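Local coordinates for protein elastase inhibitor AFUEI (Aspergillus fumigatus Af293, PDB 3W0E) that inhibits elastases of Aspergillus fumigatus and Aspergillus flavus and human leukocyte elastase, as a secreted member of the I78 inhibitor family, at residues E6-F11 and L29-I34; N53-V56 and I62-A65. One frame throughout, in Å; residues are numbered along the deposited sequence.

Contact 1: residues E6-F11 and L29-I34; sequences EKEAQF and LQSNPI
E8 reaches from the helix of residues 6-11 into the loop of residues 29-34 and meets L29, Q30 and S31 with its carboxylate. It has the most surface buried here, followed by L29 and S31. The torsions explain the reach: CG stands beside the backbone N and anti to the carbonyl carbon (chi1 -66°), and an extended chain beyond it (chi2 -174°) carries the acid away from the helix.

E8 OE2 accepts from Q30 N at 2.6 Å through its syn lone pair, with an almost straight N-H...O angle of 179°. E8 OE1 accepts twice: S31 N comes on the syn side at 2.9 Å, somewhat out of the carboxylate plane, while S31 OG lies 2.7 Å from it, above that plane. The two serine donors approach from the same face. Three bonds to two successive residues therefore restrict both the position and the rotation of the buried carboxylate, and this concentration of donors would be expected to stabilise its negative charge.

L29 supplies the apolar side of the site. Its CD2 methyl packs 3.7 Å from E8 CD and 4.0 Å from E8 CB, the two side chains crossing at a slant. L52 of strand 52-56 also touches E8, L29 and S31, which places the acid beside the sheet.

The arrangement is a helix-borne carboxylate capturing consecutive loop NH groups, a side-chain-to-backbone tie between helix 2-15 and the connection from helix 23-28 to strand 34-37 in this I78-family fold.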
loop_
_atom_site.group_PDB
_atom_site.type_symbol
_atom_site.label_atom_id
_atom_site.label_comp_id
_atom_site.label_asym_id
_atom_site.label_seq_id
_atom_site.Cartn_x
_atom_site.Cartn_y
_atom_site.Cartn_z
ATOM N N GLU A 6 -10.540 2.127 -1.767
ATOM C CA GLU A 6 -10.304 0.851 -1.096
ATOM C C GLU A 6 -11.052 -0.284 -1.781
ATOM O O GLU A 6 -10.560 -1.417 -1.839
ATOM C CB GLU A 6 -10.709 0.941 0.381
ATOM C CG GLU A 6 -9.894 0.060 1.309
ATOM C CD GLU A 6 -8.403 0.389 1.290
ATOM O OE1 GLU A 6 -7.616 -0.440 0.775
ATOM O OE2 GLU A 6 -8.015 1.468 1.801
ATOM N N LYS A 7 -12.246 0.025 -2.284
ATOM C CA LYS A 7 -13.035 -0.934 -3.040
ATOM C C LYS A 7 -12.289 -1.351 -4.301
ATOM O O LYS A 7 -12.133 -2.546 -4.573
ATOM C CB LYS A 7 -14.378 -0.323 -3.441
ATOM C CG LYS A 7 -15.438 -0.289 -2.355
ATOM C CD LYS A 7 -16.768 0.136 -2.968
ATOM C CE LYS A 7 -17.943 -0.103 -2.029
ATOM N NZ LYS A 7 -19.241 0.171 -2.717
ATOM N N GLU A 8 -11.850 -0.358 -5.076
ATOM C CA GLU A 8 -11.117 -0.620 -6.311
ATOM C C GLU A 8 -9.746 -1.274 -6.063
ATOM O O GLU A 8 -9.349 -2.181 -6.794
ATOM C CB GLU A 8 -11.001 0.654 -7.161
ATOM C CG GLU A 8 -12.347 1.147 -7.699
ATOM C CD GLU A 8 -12.224 2.322 -8.654
ATOM O OE1 GLU A 8 -11.239 3.092 -8.546
ATOM O OE2 GLU A 8 -13.121 2.484 -9.518
ATOM N N ALA A 9 -9.023 -0.843 -5.034
ATOM C CA ALA A 9 -7.759 -1.502 -4.722
ATOM C C ALA A 9 -8.006 -2.978 -4.415
ATOM O O ALA A 9 -7.157 -3.828 -4.674
ATOM C CB ALA A 9 -7.054 -0.819 -3.574
ATOM N N GLN A 10 -9.188 -3.276 -3.883
ATOM C CA GLN A 10 -9.567 -4.652 -3.566
ATOM C C GLN A 10 -9.897 -5.423 -4.835
ATOM O O GLN A 10 -9.453 -6.561 -5.009
ATOM C CB GLN A 10 -10.775 -4.671 -2.623
ATOM C CG GLN A 10 -11.288 -6.066 -2.283
ATOM C CD GLN A 10 -10.393 -6.788 -1.291
ATOM O OE1 GLN A 10 -9.307 -6.305 -0.948
ATOM N NE2 GLN A 10 -10.847 -7.951 -0.817
ATOM N N PHE A 11 -10.689 -4.794 -5.702
ATOM C CA PHE A 11 -11.044 -5.354 -7.000
ATOM C C PHE A 11 -9.786 -5.683 -7.786
ATOM O O PHE A 11 -9.695 -6.726 -8.434
ATOM C CB PHE A 11 -11.888 -4.344 -7.783
ATOM C CG PHE A 11 -12.102 -4.712 -9.227
ATOM C CD1 PHE A 11 -11.313 -4.161 -10.221
ATOM C CD2 PHE A 11 -13.098 -5.604 -9.591
ATOM C CE1 PHE A 11 -11.508 -4.495 -11.550
ATOM C CE2 PHE A 11 -13.291 -5.945 -10.921
ATOM C CZ PHE A 11 -12.495 -5.389 -11.899
ATOM N N LEU A 29 -11.573 2.626 -13.818
ATOM C CA LEU A 29 -11.417 2.989 -12.408
ATOM C C LEU A 29 -11.944 4.396 -12.124
ATOM O O LEU A 29 -11.662 5.343 -12.866
ATOM C CB LEU A 29 -9.953 2.870 -11.981
ATOM C CG LEU A 29 -9.395 1.451 -12.076
ATOM C CD1 LEU A 29 -7.867 1.469 -11.987
ATOM C CD2 LEU A 29 -9.991 0.565 -10.982
ATOM N N GLN A 30 -12.715 4.527 -11.048
ATOM C CA GLN A 30 -13.345 5.799 -10.698
ATOM C C GLN A 30 -12.567 6.573 -9.623
ATOM O O GLN A 30 -12.865 7.733 -9.340
ATOM C CB GLN A 30 -14.790 5.554 -10.247
ATOM C CG GLN A 30 -15.531 4.533 -11.121
ATOM C CD GLN A 30 -16.678 3.840 -10.389
ATOM O OE1 GLN A 30 -17.340 4.437 -9.534
ATOM N NE2 GLN A 30 -16.912 2.570 -10.717
ATOM N N SER A 31 -11.543 5.967 -9.040
ATOM C CA SER A 31 -10.736 6.648 -8.036
ATOM C C SER A 31 -10.070 7.886 -8.594
ATOM O O SER A 31 -9.744 7.932 -9.745
ATOM C CB SER A 31 -9.671 5.727 -7.451
ATOM O OG SER A 31 -10.216 4.730 -6.631
ATOM N N ASN A 32 -9.853 8.876 -7.749
ATOM C CA ASN A 32 -9.141 10.077 -8.146
ATOM C C ASN A 32 -8.406 10.684 -6.949
ATOM O O ASN A 32 -9.031 11.089 -6.005
ATOM C CB ASN A 32 -10.141 11.082 -8.734
ATOM C CG ASN A 32 -9.478 12.304 -9.317
ATOM O OD1 ASN A 32 -10.123 13.306 -9.572
ATOM N ND2 ASN A 32 -8.196 12.235 -9.501
ATOM N N PRO A 33 -7.088 10.724 -6.961
ATOM C CA PRO A 33 -6.258 10.457 -8.132
ATOM C C PRO A 33 -5.776 9.036 -8.204
ATOM O O PRO A 33 -5.871 8.349 -7.224
ATOM C CB PRO A 33 -5.066 11.345 -7.889
ATOM C CG PRO A 33 -5.011 11.486 -6.437
ATOM C CD PRO A 33 -6.383 11.533 -5.968
ATOM N N ILE A 34 -5.279 8.632 -9.370
ATOM C CA ILE A 34 -4.688 7.303 -9.522
ATOM C C ILE A 34 -3.225 7.506 -9.925
ATOM O O ILE A 34 -2.923 8.300 -10.828
ATOM C CB ILE A 34 -5.368 6.516 -10.636
ATOM C CG1 ILE A 34 -6.810 6.180 -10.258
ATOM C CG2 ILE A 34 -4.616 5.229 -10.933
ATOM C CD1 ILE A 34 -7.623 5.682 -11.448
#

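Contact 2: residues N53-V56 and I62-A65; sequences NIQV and IISA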
loop_
_atom_site.group_PDB
_atom_site.type_symbol
_atom_site.label_atom_id
_atom_site.label_comp_id
_atom_site.label_asym_id
_atom_site.label_seq_id
_atom_site.Cartn_x
_atom_site.Cartn_y
_atom_site.Cartn_z
ATOM N N ASN A 53 -3.063 3.582 -5.806
ATOM C CA ASN A 53 -1.763 3.276 -6.391
ATOM C C ASN A 53 -1.815 1.932 -7.072
ATOM O O ASN A 53 -2.160 0.930 -6.464
ATOM C CB ASN A 53 -0.665 3.260 -5.323
ATOM C CG ASN A 53 -0.480 4.593 -4.666
ATOM O OD1 ASN A 53 0.089 5.513 -5.252
ATOM N ND2 ASN A 53 -0.975 4.723 -3.443
ATOM N N ILE A 54 -1.485 1.918 -8.359
ATOM C CA ILE A 54 -1.433 0.680 -9.114
ATOM C C ILE A 54 0.038 0.370 -9.346
ATOM O O ILE A 54 0.739 1.138 -10.002
ATOM C CB ILE A 54 -2.119 0.852 -10.463
ATOM C CG1 ILE A 54 -3.578 1.287 -10.261
ATOM C CG2 ILE A 54 -2.039 -0.448 -11.267
ATOM C CD1 ILE A 54 -4.459 0.200 -9.718
ATOM N N GLN A 55 0.514 -0.740 -8.803
ATOM C CA GLN A 55 1.922 -1.054 -8.910
ATOM C C GLN A 55 2.079 -2.072 -10.019
ATOM O O GLN A 55 1.390 -3.107 -10.027
ATOM C CB GLN A 55 2.444 -1.619 -7.586
ATOM C CG GLN A 55 3.955 -1.729 -7.534
ATOM C CD GLN A 55 4.510 -1.643 -6.119
ATOM O OE1 GLN A 55 3.765 -1.667 -5.125
ATOM N NE2 GLN A 55 5.825 -1.526 -6.022
ATOM N N VAL A 56 2.972 -1.781 -10.961
ATOM C CA VAL A 56 3.176 -2.677 -12.090
ATOM C C VAL A 56 4.631 -3.158 -12.104
ATOM O O VAL A 56 5.517 -2.571 -11.453
ATOM C CB VAL A 56 2.789 -1.997 -13.443
ATOM C CG1 VAL A 56 1.301 -1.614 -13.460
ATOM C CG2 VAL A 56 3.653 -0.758 -13.696
ATOM N N ILE A 62 0.101 -5.698 -13.728
ATOM C CA ILE A 62 -0.292 -5.315 -12.368
ATOM C C ILE A 62 0.206 -6.313 -11.335
ATOM O O ILE A 62 -0.072 -7.517 -11.451
ATOM C CB ILE A 62 -1.819 -5.155 -12.278
ATOM C CG1 ILE A 62 -2.283 -4.119 -13.324
ATOM C CG2 ILE A 62 -2.267 -4.810 -10.854
ATOM C CD1 ILE A 62 -3.777 -3.952 -13.424
ATOM N N ILE A 63 0.955 -5.822 -10.340
ATOM C CA ILE A 63 1.424 -6.690 -9.258
ATOM C C ILE A 63 0.780 -6.369 -7.922
ATOM O O ILE A 63 0.838 -7.191 -7.010
ATOM C CB ILE A 63 2.964 -6.713 -9.093
ATOM C CG1 ILE A 63 3.520 -5.338 -8.729
ATOM C CG2 ILE A 63 3.643 -7.259 -10.372
ATOM C CD1 ILE A 63 5.033 -5.247 -8.939
ATOM N N SER A 64 0.204 -5.176 -7.787
ATOM C CA SER A 64 -0.498 -4.848 -6.546
ATOM C C SER A 64 -1.200 -3.505 -6.606
ATOM O O SER A 64 -1.039 -2.753 -7.567
ATOM C CB SER A 64 0.485 -4.844 -5.376
ATOM O OG SER A 64 -0.185 -4.973 -4.128
ATOM N N ALA A 65 -1.978 -3.206 -5.566
ATOM C CA ALA A 65 -2.631 -1.899 -5.453
ATOM C C ALA A 65 -2.843 -1.561 -3.988
ATOM O O ALA A 65 -3.069 -2.450 -3.170
ATOM C CB ALA A 65 -3.970 -1.890 -6.200
#
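Strands 53-56 and 62-65 run antiparallel, with 151° between their N-to-C directions and a closest axis approach of 4.6 Å, and their register slips by one residue between Q55 and V56. Q55 N gives a bond to S64 O at 2.8 Å, and Q55 O accepts from two successive amides. I63 N approaches it at 2.8 Å with an N-H...O angle of 167°, whereas the bond from S64 N is longer, at 3.3 Å. The extra residue thus lies in strand 62-65, where I63 and S64 together face Q55.

Beside the bulge, the CG1-CD1 arm of I63 meets the chain of Q55, I63 CG1 lying 3.8 Å from Q55 CG. With chi1 at 62°, I63 CG1 sits between its own backbone N and carbonyl carbon, directing CD1 toward the carbonyl of V56. Q55 NE2 hydrogen-bonds to the backbone O of E46 of the second subunit, whose Y47 also packs on Q55, I63 and S64.

I54, V56, I62 and A65 share the other face. I54 CD1 lies 4.1 Å from A65 CB, and I54 CG2 lies 4.2 Å from I62 CG1. V12 of helix 2-15 touches I54, I62 and A65, so that part of the face packs against the helix. At the N53 end, A65 CA directs a C-H...O contact to N53 O at 3.0 Å.

The doubled acceptance at Q55 O, with two residues opposite one, defines a classic beta bulge in the hairpin formed by strands 52-56 and 62-67.

In the fold
Contact 1 closes before contact 2 opens along the chain, and their centres lie 11 Å apart. Contact 1 joins helix 2-15 to the loop entering strand 34-37; contact 2 joins the other two strands of the three-stranded mixed sheet. Strand 52-56 is central, parallel to 34-37 and antiparallel to 62-67. The contacts touch by packing: the carbonyl oxygen A9 O lies 4.0 Å from A65 CB, and, between apolar side chains, I34 CG2 lies 4.1 Å from I54 CG1. Helix 2-15 spans both, facing the loop in one and the apolar side of the hairpin in the other. Within one compact inhibitor domain, both segment pairs also reach the second subunit, contact 1 through packing of E6, contact 2 through a hydrogen bond and packing.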